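Local atomic coordinates of ESAT-6/WXG100 secretion system protein (Streptococcus gallolyticus, PDB entry 7JQE), a protein that forms part of the bacterial type VIIb secretion system as its EsaA subunit, whose extracellular region probably contributes to export of proteins across the cell envelope. Residues Leu139-Phe147 and Tyr476-Gln487; Val130-Asp138 and Ser171-Gln179. All blocks are in the same frame, centred on the assembly; numbering follows the deposited sequence.

Interaction 1: Leu139-Phe147 and Tyr476-Gln487. With EDO (1,2-ethanediol), chain O; EDO (1,2-ethanediol), chain P; EDO (1,2-ethanediol), chain L.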
loop_
_atom_site.group_PDB
_atom_site.type_symbol
_atom_site.label_atom_id
_atom_site.label_comp_id
_atom_site.label_asym_id
_atom_site.label_seq_id
_atom_site.Cartn_x
_atom_site.Cartn_y
_atom_site.Cartn_z
ATOM N N LEU A 139 -41.068 3.009 -30.683
ATOM C CA LEU A 139 -41.256 4.182 -31.530
ATOM C C LEU A 139 -42.533 4.090 -32.356
ATOM O O LEU A 139 -43.160 5.119 -32.635
ATOM C CB LEU A 139 -40.042 4.373 -32.439
ATOM C CG LEU A 139 -38.743 4.759 -31.725
ATOM C CD1 LEU A 139 -37.575 4.771 -32.696
ATOM C CD2 LEU A 139 -38.893 6.113 -31.055
ATOM N N ALA A 140 -42.939 2.884 -32.741
ATOM C CA ALA A 140 -44.101 2.676 -33.607
ATOM C C ALA A 140 -44.100 3.679 -34.759
ATOM O O ALA A 140 -45.004 4.500 -34.915
ATOM C CB ALA A 140 -45.405 2.758 -32.817
ATOM N N LEU A 141 -43.043 3.603 -35.564
ATOM C CA LEU A 141 -42.907 4.498 -36.704
ATOM C C LEU A 141 -44.096 4.328 -37.638
ATOM O O LEU A 141 -44.476 3.204 -37.977
ATOM C CB LEU A 141 -41.599 4.214 -37.439
ATOM C CG LEU A 141 -41.156 5.244 -38.478
ATOM C CD1 LEU A 141 -40.812 6.559 -37.800
ATOM C CD2 LEU A 141 -39.972 4.717 -39.273
ATOM N N ASP A 142 -44.689 5.450 -38.046
ATOM C CA ASP A 142 -45.888 5.435 -38.879
ATOM C C ASP A 142 -45.503 5.240 -40.343
ATOM O O ASP A 142 -44.808 6.078 -40.929
ATOM C CB ASP A 142 -46.678 6.729 -38.682
ATOM C CG ASP A 142 -47.799 6.885 -39.682
ATOM O OD1 ASP A 142 -48.848 6.226 -39.514
ATOM O OD2 ASP A 142 -47.630 7.672 -40.639
ATOM N N ILE A 143 -45.965 4.137 -40.938
ATOM C CA ILE A 143 -45.571 3.795 -42.301
ATOM C C ILE A 143 -46.144 4.754 -43.335
ATOM O O ILE A 143 -45.588 4.875 -44.432
ATOM C CB ILE A 143 -45.998 2.356 -42.650
ATOM C CG1 ILE A 143 -47.523 2.263 -42.736
ATOM C CG2 ILE A 143 -45.452 1.371 -41.627
ATOM C CD1 ILE A 143 -48.029 0.977 -43.362
ATOM N N ASN A 144 -47.243 5.442 -43.012
ATOM C CA ASN A 144 -47.960 6.231 -44.012
ATOM C C ASN A 144 -47.050 7.193 -44.767
ATOM O O ASN A 144 -47.257 7.433 -45.960
ATOM C CB ASN A 144 -49.098 7.003 -43.340
ATOM C CG ASN A 144 -49.572 8.180 -44.167
ATOM O OD1 ASN A 144 -50.477 8.054 -44.992
ATOM N ND2 ASN A 144 -48.962 9.340 -43.946
ATOM N N SER A 145 -46.040 7.749 -44.097
ATOM C CA SER A 145 -45.218 8.781 -44.723
ATOM C C SER A 145 -44.433 8.244 -45.913
ATOM O O SER A 145 -44.122 9.000 -46.842
ATOM C CB SER A 145 -44.263 9.386 -43.692
ATOM O OG SER A 145 -43.409 10.344 -44.293
ATOM N N TYR A 146 -44.097 6.956 -45.907
ATOM C CA TYR A 146 -43.272 6.355 -46.946
ATOM C C TYR A 146 -44.074 5.500 -47.914
ATOM O O TYR A 146 -43.503 4.974 -48.876
ATOM C CB TYR A 146 -42.163 5.507 -46.314
ATOM C CG TYR A 146 -41.668 6.039 -44.984
ATOM C CD1 TYR A 146 -42.275 5.657 -43.794
ATOM C CD2 TYR A 146 -40.599 6.921 -44.919
ATOM C CE1 TYR A 146 -41.836 6.138 -42.583
ATOM C CE2 TYR A 146 -40.152 7.411 -43.709
ATOM C CZ TYR A 146 -40.773 7.015 -42.544
ATOM O OH TYR A 146 -40.333 7.500 -41.337
ATOM N N PHE A 147 -45.381 5.350 -47.690
ATOM C CA PHE A 147 -46.166 4.407 -48.478
ATOM C C PHE A 147 -46.195 4.789 -49.953
ATOM O O PHE A 147 -46.327 3.913 -50.816
ATOM C CB PHE A 147 -47.585 4.321 -47.913
ATOM C CG PHE A 147 -48.294 3.035 -48.234
ATOM C CD1 PHE A 147 -47.971 1.866 -47.562
ATOM C CD2 PHE A 147 -49.295 2.998 -49.194
ATOM C CE1 PHE A 147 -48.621 0.679 -47.848
ATOM C CE2 PHE A 147 -49.953 1.814 -49.486
ATOM C CZ PHE A 147 -49.615 0.652 -48.813
ATOM N N TYR A 476 -34.982 -2.473 -37.594
ATOM C CA TYR A 476 -36.247 -1.746 -37.596
ATOM C C TYR A 476 -36.603 -1.263 -38.999
ATOM O O TYR A 476 -37.764 -1.349 -39.419
ATOM C CB TYR A 476 -36.182 -0.572 -36.615
ATOM C CG TYR A 476 -37.543 -0.053 -36.207
ATOM C CD1 TYR A 476 -38.212 -0.586 -35.113
ATOM C CD2 TYR A 476 -38.168 0.958 -36.927
ATOM C CE1 TYR A 476 -39.465 -0.124 -34.742
ATOM C CE2 TYR A 476 -39.421 1.427 -36.566
ATOM C CZ TYR A 476 -40.066 0.883 -35.473
ATOM O OH TYR A 476 -41.313 1.345 -35.115
ATOM N N THR A 477 -35.615 -0.761 -39.744
ATOM C CA THR A 477 -35.877 -0.286 -41.100
ATOM C C THR A 477 -36.435 -1.405 -41.970
ATOM O O THR A 477 -37.455 -1.231 -42.649
ATOM C CB THR A 477 -34.598 0.286 -41.717
ATOM O OG1 THR A 477 -34.141 1.397 -40.939
ATOM C CG2 THR A 477 -34.858 0.754 -43.136
ATOM N N GLU A 478 -35.780 -2.568 -41.953
ATOM C CA GLU A 478 -36.207 -3.669 -42.808
ATOM C C GLU A 478 -37.587 -4.179 -42.413
ATOM O O GLU A 478 -38.385 -4.564 -43.277
ATOM C CB GLU A 478 -35.172 -4.794 -42.764
ATOM C CG GLU A 478 -33.845 -4.409 -43.394
ATOM C CD GLU A 478 -32.806 -5.511 -43.315
ATOM O OE1 GLU A 478 -33.084 -6.551 -42.685
ATOM O OE2 GLU A 478 -31.706 -5.332 -43.883
ATOM N N LEU A 479 -37.892 -4.190 -41.113
ATOM C CA LEU A 479 -39.218 -4.615 -40.679
ATOM C C LEU A 479 -40.282 -3.601 -41.079
ATOM O O LEU A 479 -41.393 -3.982 -41.465
ATOM C CB LEU A 479 -39.232 -4.844 -39.171
ATOM C CG LEU A 479 -38.405 -6.033 -38.681
ATOM C CD1 LEU A 479 -38.017 -5.847 -37.217
ATOM C CD2 LEU A 479 -39.172 -7.326 -38.878
ATOM N N THR A 480 -39.968 -2.306 -40.988
ATOM C CA THR A 480 -40.916 -1.297 -41.449
ATOM C C THR A 480 -41.140 -1.410 -42.951
ATOM O O THR A 480 -42.280 -1.349 -43.425
ATOM C CB THR A 480 -40.423 0.104 -41.087
ATOM O OG1 THR A 480 -40.422 0.260 -39.665
ATOM C CG2 THR A 480 -41.338 1.157 -41.696
ATOM N N ASN A 481 -40.061 -1.587 -43.717
ATOM C CA ASN A 481 -40.194 -1.740 -45.159
ATOM C C ASN A 481 -41.025 -2.966 -45.511
ATOM O O ASN A 481 -41.782 -2.953 -46.489
ATOM C CB ASN A 481 -38.811 -1.824 -45.803
ATOM C CG ASN A 481 -38.882 -1.911 -47.311
ATOM O OD1 ASN A 481 -39.066 -0.903 -47.993
ATOM N ND2 ASN A 481 -38.743 -3.118 -47.843
ATOM N N GLU A 482 -40.896 -4.039 -44.726
ATOM C CA GLU A 482 -41.670 -5.246 -44.996
ATOM C C GLU A 482 -43.150 -5.026 -44.711
ATOM O O GLU A 482 -44.013 -5.507 -45.458
ATOM C CB GLU A 482 -41.117 -6.413 -44.177
ATOM C CG GLU A 482 -39.739 -6.883 -44.640
ATOM C CD GLU A 482 -38.863 -7.377 -43.502
ATOM O OE1 GLU A 482 -39.348 -7.431 -42.354
ATOM O OE2 GLU A 482 -37.686 -7.706 -43.753
ATOM N N ILE A 483 -43.465 -4.288 -43.643
ATOM C CA ILE A 483 -44.860 -3.956 -43.361
ATOM C C ILE A 483 -45.467 -3.174 -44.520
ATOM O O ILE A 483 -46.612 -3.413 -44.921
ATOM C CB ILE A 483 -44.966 -3.176 -42.039
ATOM C CG1 ILE A 483 -44.393 -4.004 -40.885
ATOM C CG2 ILE A 483 -46.408 -2.787 -41.765
ATOM C CD1 ILE A 483 -44.426 -3.299 -39.554
ATOM N N ILE A 484 -44.711 -2.224 -45.072
ATOM C CA ILE A 484 -45.210 -1.426 -46.187
ATOM C C ILE A 484 -45.530 -2.324 -47.374
ATOM O O ILE A 484 -46.583 -2.193 -48.011
ATOM C CB ILE A 484 -44.193 -0.334 -46.560
ATOM C CG1 ILE A 484 -44.159 0.751 -45.481
ATOM C CG2 ILE A 484 -44.509 0.256 -47.921
ATOM C CD1 ILE A 484 -43.129 1.838 -45.730
ATOM N N GLU A 485 -44.629 -3.258 -47.686
ATOM C CA GLU A 485 -44.866 -4.145 -48.819
ATOM C C GLU A 485 -46.039 -5.084 -48.558
ATOM O O GLU A 485 -46.833 -5.359 -49.466
ATOM C CB GLU A 485 -43.598 -4.931 -49.147
ATOM C CG GLU A 485 -42.587 -4.133 -49.952
ATOM C CD GLU A 485 -41.283 -4.880 -50.163
ATOM O OE1 GLU A 485 -41.128 -5.986 -49.603
ATOM O OE2 GLU A 485 -40.412 -4.358 -50.890
ATOM N N LEU A 486 -46.174 -5.579 -47.325
ATOM C CA LEU A 486 -47.300 -6.454 -47.014
ATOM C C LEU A 486 -48.624 -5.707 -47.131
ATOM O O LEU A 486 -49.594 -6.234 -47.686
ATOM C CB LEU A 486 -47.138 -7.055 -45.618
ATOM C CG LEU A 486 -48.217 -8.050 -45.179
ATOM C CD1 LEU A 486 -48.417 -9.139 -46.220
ATOM C CD2 LEU A 486 -47.859 -8.663 -43.835
ATOM N N GLN A 487 -48.686 -4.476 -46.619
ATOM C CA GLN A 487 -49.899 -3.677 -46.781
ATOM C C GLN A 487 -50.182 -3.397 -48.249
ATOM O O GLN A 487 -51.341 -3.408 -48.678
ATOM C CB GLN A 487 -49.784 -2.367 -46.004
ATOM C CG GLN A 487 -50.591 -2.343 -44.719
ATOM C CD GLN A 487 -52.078 -2.214 -44.967
ATOM O OE1 GLN A 487 -52.564 -1.142 -45.325
ATOM N NE2 GLN A 487 -52.811 -3.306 -44.781
HETATM C C1 EDO O . -51.783 9.565 -47.994
HETATM O O1 EDO O . -50.536 8.939 -47.663
HETATM C C2 EDO O . -51.528 10.981 -48.503
HETATM O O2 EDO O . -52.770 11.682 -48.639
HETATM C C1 EDO P . -54.293 7.180 -43.059
HETATM O O1 EDO P . -53.217 8.005 -42.595
HETATM C C2 EDO P . -54.412 7.281 -44.577
HETATM O O2 EDO P . -53.255 6.723 -45.211
HETATM C C1 EDO L . -39.973 12.720 -43.809
HETATM O O1 EDO L . -40.832 11.645 -43.411
HETATM C C2 EDO L . -39.804 12.703 -45.323
HETATM O O2 EDO L . -38.972 13.800 -45.724
HETATM O O HOH W 1 -42.323 -0.348 -33.556
#
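The phenol oxygen of Y476 extends from its helix to the loop, where the backbone N of L141 donates to OH over 2.9 Å in a nearly straight bond (167° at the hydrogen). A water in the plane of the ring also hydrogen-bonds to this OH. With CG anti to the backbone N (chi1 -161°), the Y476 ring leaves the helix towards the loop, and L141 sets its CB against the ring edge in plane, 3.6 Å from CE2. One helical turn on, T480 turns OG1 back to the carbonyl O of Y476 at 3.1 Å; that oxygen is also taken by the N of T480, from the opposite face of the peptide plane. R127, on helix 102-135, ties the two sides together by donating NH1 to both T480 OG1 and L141 O.

Further along, the contact becomes apolar. I143 and I484 lie alongside each other, pointing opposite ways, CB of I143 resting 3.7 Å from CG1 of I484, while CG2 of I143 reaches T480 and I483. The branch end CD1 of I484 meets CB of Y146 at 3.8 Å; the hydroxyl of Y146 is occupied elsewhere, by D162 of helix 152-164. F147 closes this end: its CG swings beside the carbonyl carbon (chi1 -156°), bringing CD1 to within 3.8 Å of CG2 of I484 and CE1 to within 3.7 Å of CB of Q487. The connection between helices 102-135 and 152-164 is thus laid on helix 462-491 by one direct hydrogen bond, at L141, backed by R127; that bond probably sets where the loop meets the helix, while the rest of the contact depends on apolar packing.

Interaction 2: Val130-Asp138 and Ser171-Gln179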
loop_
_atom_site.group_PDB
_atom_site.type_symbol
_atom_site.label_atom_id
_atom_site.label_comp_id
_atom_site.label_asym_id
_atom_site.label_seq_id
_atom_site.Cartn_x
_atom_site.Cartn_y
_atom_site.Cartn_z
ATOM N N VAL A 130 -38.472 -5.468 -31.299
ATOM C CA VAL A 130 -37.162 -5.030 -31.773
ATOM C C VAL A 130 -36.875 -3.611 -31.302
ATOM O O VAL A 130 -35.742 -3.281 -30.929
ATOM C CB VAL A 130 -37.072 -5.152 -33.307
ATOM C CG1 VAL A 130 -35.925 -4.313 -33.844
ATOM C CG2 VAL A 130 -36.898 -6.610 -33.714
ATOM N N SER A 131 -37.900 -2.753 -31.287
ATOM C CA SER A 131 -37.697 -1.366 -30.879
ATOM C C SER A 131 -37.376 -1.265 -29.391
ATOM O O SER A 131 -36.566 -0.424 -28.980
ATOM C CB SER A 131 -38.930 -0.534 -31.220
ATOM O OG SER A 131 -38.714 0.844 -30.960
ATOM N N ASN A 132 -38.006 -2.106 -28.568
ATOM C CA ASN A 132 -37.734 -2.079 -27.134
ATOM C C ASN A 132 -36.322 -2.563 -26.827
ATOM O O ASN A 132 -35.656 -2.022 -25.942
ATOM C CB ASN A 132 -38.765 -2.924 -26.386
ATOM C CG ASN A 132 -40.076 -2.192 -26.172
ATOM O OD1 ASN A 132 -40.092 -1.035 -25.748
ATOM N ND2 ASN A 132 -41.185 -2.863 -26.469
ATOM N N GLN A 133 -35.846 -3.577 -27.551
ATOM C CA GLN A 133 -34.513 -4.115 -27.296
ATOM C C GLN A 133 -33.434 -3.066 -27.540
ATOM O O GLN A 133 -32.536 -2.878 -26.711
ATOM C CB GLN A 133 -34.267 -5.345 -28.174
ATOM C CG GLN A 133 -34.938 -6.625 -27.700
ATOM C CD GLN A 133 -34.161 -7.312 -26.591
ATOM O OE1 GLN A 133 -33.104 -7.900 -26.829
ATOM N NE2 GLN A 133 -34.680 -7.237 -25.370
ATOM N N TYR A 134 -33.507 -2.372 -28.678
ATOM C CA TYR A 134 -32.418 -1.519 -29.140
ATOM C C TYR A 134 -32.608 -0.046 -28.818
ATOM O O TYR A 134 -31.616 0.662 -28.611
ATOM C CB TYR A 134 -32.229 -1.667 -30.652
ATOM C CG TYR A 134 -31.746 -3.033 -31.089
ATOM C CD1 TYR A 134 -32.644 -4.069 -31.320
ATOM C CD2 TYR A 134 -30.395 -3.286 -31.278
ATOM C CE1 TYR A 134 -32.205 -5.321 -31.723
ATOM C CE2 TYR A 134 -29.947 -4.533 -31.678
ATOM C CZ TYR A 134 -30.855 -5.547 -31.903
ATOM O OH TYR A 134 -30.410 -6.787 -32.306
ATOM N N PHE A 135 -33.845 0.438 -28.768
ATOM C CA PHE A 135 -34.104 1.855 -28.572
ATOM C C PHE A 135 -34.648 2.187 -27.193
ATOM O O PHE A 135 -34.712 3.370 -26.842
ATOM C CB PHE A 135 -35.088 2.365 -29.639
ATOM C CG PHE A 135 -34.619 2.146 -31.053
ATOM C CD1 PHE A 135 -33.270 2.200 -31.366
ATOM C CD2 PHE A 135 -35.529 1.877 -32.068
ATOM C CE1 PHE A 135 -32.838 1.996 -32.668
ATOM C CE2 PHE A 135 -35.103 1.673 -33.367
ATOM C CZ PHE A 135 -33.757 1.732 -33.668
ATOM N N ASN A 136 -35.051 1.188 -26.412
ATOM C CA ASN A 136 -35.512 1.311 -25.033
ATOM C C ASN A 136 -36.954 1.798 -24.955
ATOM O O ASN A 136 -37.463 1.992 -23.846
ATOM C CB ASN A 136 -34.620 2.243 -24.195
ATOM C CG ASN A 136 -34.708 1.951 -22.713
ATOM O OD1 ASN A 136 -34.963 0.816 -22.306
ATOM N ND2 ASN A 136 -34.498 2.977 -21.896
ATOM N N SER A 137 -37.627 2.007 -26.082
ATOM C CA SER A 137 -39.052 2.312 -26.104
ATOM C C SER A 137 -39.642 1.715 -27.377
ATOM O O SER A 137 -38.963 0.999 -28.118
ATOM C CB SER A 137 -39.293 3.824 -26.006
ATOM O OG SER A 137 -38.858 4.485 -27.180
ATOM N N ASP A 138 -40.912 2.008 -27.632
ATOM C CA ASP A 138 -41.612 1.538 -28.827
ATOM C C ASP A 138 -41.926 2.753 -29.693
ATOM O O ASP A 138 -42.926 3.442 -29.476
ATOM C CB ASP A 138 -42.878 0.772 -28.455
ATOM C CG ASP A 138 -43.638 0.270 -29.674
ATOM O OD1 ASP A 138 -43.141 0.445 -30.807
ATOM O OD2 ASP A 138 -44.737 -0.300 -29.497
ATOM N N SER A 171 -30.747 7.005 -25.284
ATOM C CA SER A 171 -31.730 5.928 -25.233
ATOM C C SER A 171 -31.099 4.596 -25.613
ATOM O O SER A 171 -31.341 3.576 -24.956
ATOM C CB SER A 171 -32.907 6.253 -26.148
ATOM O OG SER A 171 -33.496 7.490 -25.785
ATOM N N VAL A 172 -30.272 4.587 -26.659
ATOM C CA VAL A 172 -29.591 3.357 -27.053
ATOM C C VAL A 172 -28.654 2.890 -25.945
ATOM O O VAL A 172 -28.538 1.689 -25.673
ATOM C CB VAL A 172 -28.838 3.564 -28.381
ATOM C CG1 VAL A 172 -28.099 2.297 -28.777
ATOM C CG2 VAL A 172 -29.805 3.991 -29.480
ATOM N N LYS A 173 -27.972 3.832 -25.289
ATOM C CA LYS A 173 -27.069 3.456 -24.207
ATOM C C LYS A 173 -27.830 2.772 -23.077
ATOM O O LYS A 173 -27.373 1.760 -22.532
ATOM C CB LYS A 173 -26.317 4.684 -23.696
ATOM C CG LYS A 173 -25.150 4.365 -22.779
ATOM C CD LYS A 173 -24.337 5.614 -22.456
ATOM C CE LYS A 173 -23.038 5.264 -21.731
ATOM N NZ LYS A 173 -22.245 6.479 -21.393
ATOM N N SER A 174 -29.005 3.302 -22.724
ATOM C CA SER A 174 -29.829 2.655 -21.706
ATOM C C SER A 174 -30.282 1.274 -22.164
ATOM O O SER A 174 -30.329 0.330 -21.365
ATOM C CB SER A 174 -31.035 3.530 -21.373
ATOM O OG SER A 174 -30.647 4.872 -21.142
ATOM N N ALA A 175 -30.620 1.134 -23.448
ATOM C CA ALA A 175 -31.047 -0.168 -23.951
ATOM C C ALA A 175 -29.898 -1.167 -23.928
ATOM O O ALA A 175 -30.096 -2.338 -23.582
ATOM C CB ALA A 175 -31.623 -0.031 -25.364
ATOM N N LEU A 176 -28.692 -0.730 -24.292
ATOM C CA LEU A 176 -27.543 -1.627 -24.221
ATOM C C LEU A 176 -27.230 -1.999 -22.777
ATOM O O LEU A 176 -26.914 -3.158 -22.482
ATOM C CB LEU A 176 -26.330 -0.983 -24.891
ATOM C CG LEU A 176 -25.074 -1.847 -24.993
ATOM C CD1 LEU A 176 -25.336 -3.091 -25.840
ATOM C CD2 LEU A 176 -23.904 -1.039 -25.545
ATOM N N ALA A 177 -27.325 -1.032 -21.860
ATOM C CA ALA A 177 -27.123 -1.331 -20.446
ATOM C C ALA A 177 -28.109 -2.387 -19.960
ATOM O O ALA A 177 -27.741 -3.284 -19.192
ATOM C CB ALA A 177 -27.247 -0.054 -19.615
ATOM N N ASN A 178 -29.369 -2.307 -20.404
ATOM C CA ASN A 178 -30.363 -3.285 -19.971
ATOM C C ASN A 178 -29.970 -4.699 -20.370
ATOM O O ASN A 178 -30.371 -5.664 -19.712
ATOM C CB ASN A 178 -31.736 -2.939 -20.544
ATOM C CG ASN A 178 -32.379 -1.761 -19.843
ATOM O OD1 ASN A 178 -32.139 -1.527 -18.661
ATOM N ND2 ASN A 178 -33.199 -1.012 -20.569
ATOM N N GLN A 179 -29.191 -4.844 -21.441
ATOM C CA GLN A 179 -28.767 -6.167 -21.880
ATOM C C GLN A 179 -27.667 -6.749 -21.003
ATOM O O GLN A 179 -27.454 -7.965 -21.026
ATOM C CB GLN A 179 -28.292 -6.111 -23.334
ATOM C CG GLN A 179 -29.300 -5.494 -24.296
ATOM C CD GLN A 179 -30.549 -6.337 -24.456
ATOM O OE1 GLN A 179 -30.509 -7.427 -25.029
ATOM N NE2 GLN A 179 -31.668 -5.839 -23.940
#
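A175 presses its single methyl into the end of the other helix, CB sitting 3.3 Å from the carbonyl O of Q133 and also 3.3 Å from O of Y134. This is the tight part of the contact: the axes of the short helical segments 130-135 and 171-179 approach to 7.6 Å at 97°, consistent with so small a side chain at the crossing. On one flank of the alanine, V172 packs against O of Y134 and offers CG2 to the edge of the F135 ring, 4.3 Å from CD1; V167 and F468 add to the apolar surroundings. S171 lays its CB 3.5 Å from O of F135, and its hydroxyl turns elsewhere, to T168.

What meets helix 169-179 here is the C-terminal end of the long helix 102-135. N136 is the first residue past it to leave helical geometry, with the positive phi of a left-handed conformation, and S131 OG reaches over the turn to bond O of S137 at 2.9 Å. Terminal carbonyls are therefore what the crossing helix packs on, and van der Waals contact, with no clear hydrogen bond, joins the two sides.

Towards solvent the fit is looser and polar. A chi1 of -156° turns the amide of N136 over the crossing helix, where ND2 stands 3.5 Å from CB of S174. Its OD1 lies 3.1 Å from ND2 of the exposed N178, but the angle is poor for a hydrogen bond and the two side chains run roughly perpendicular. Past them the bent side chains of Q133 and Q179 bring their amides together with planes 82° apart, in a region that the second subunit also lines: its S471 packs on Q133 and its F468 on Q179.

How the interactions relate
Along the chain the two contacts interleave: 130-138 runs straight into 139-147, but their partners come later, at 171-179 and 476-487. Their centres lie 20 Å apart. S131 joins them: its OG lies 3.2 Å from N of L139, a probable hydrogen bond, and its CB packs 3.6 Å from CE1 of Y476. CB of Y476 also comes 4.1 Å from CE2 of F135, and CD1 of L479 sits 3.8 Å from CG2 of V130, so helix 462-491 touches both regions. Interaction 2 sits where helix 102-135 stops, interaction 1 in the loop that follows. Both border the second subunit, through the salt bridge from E478 to its K129 and through packing of Y134 on its Y134.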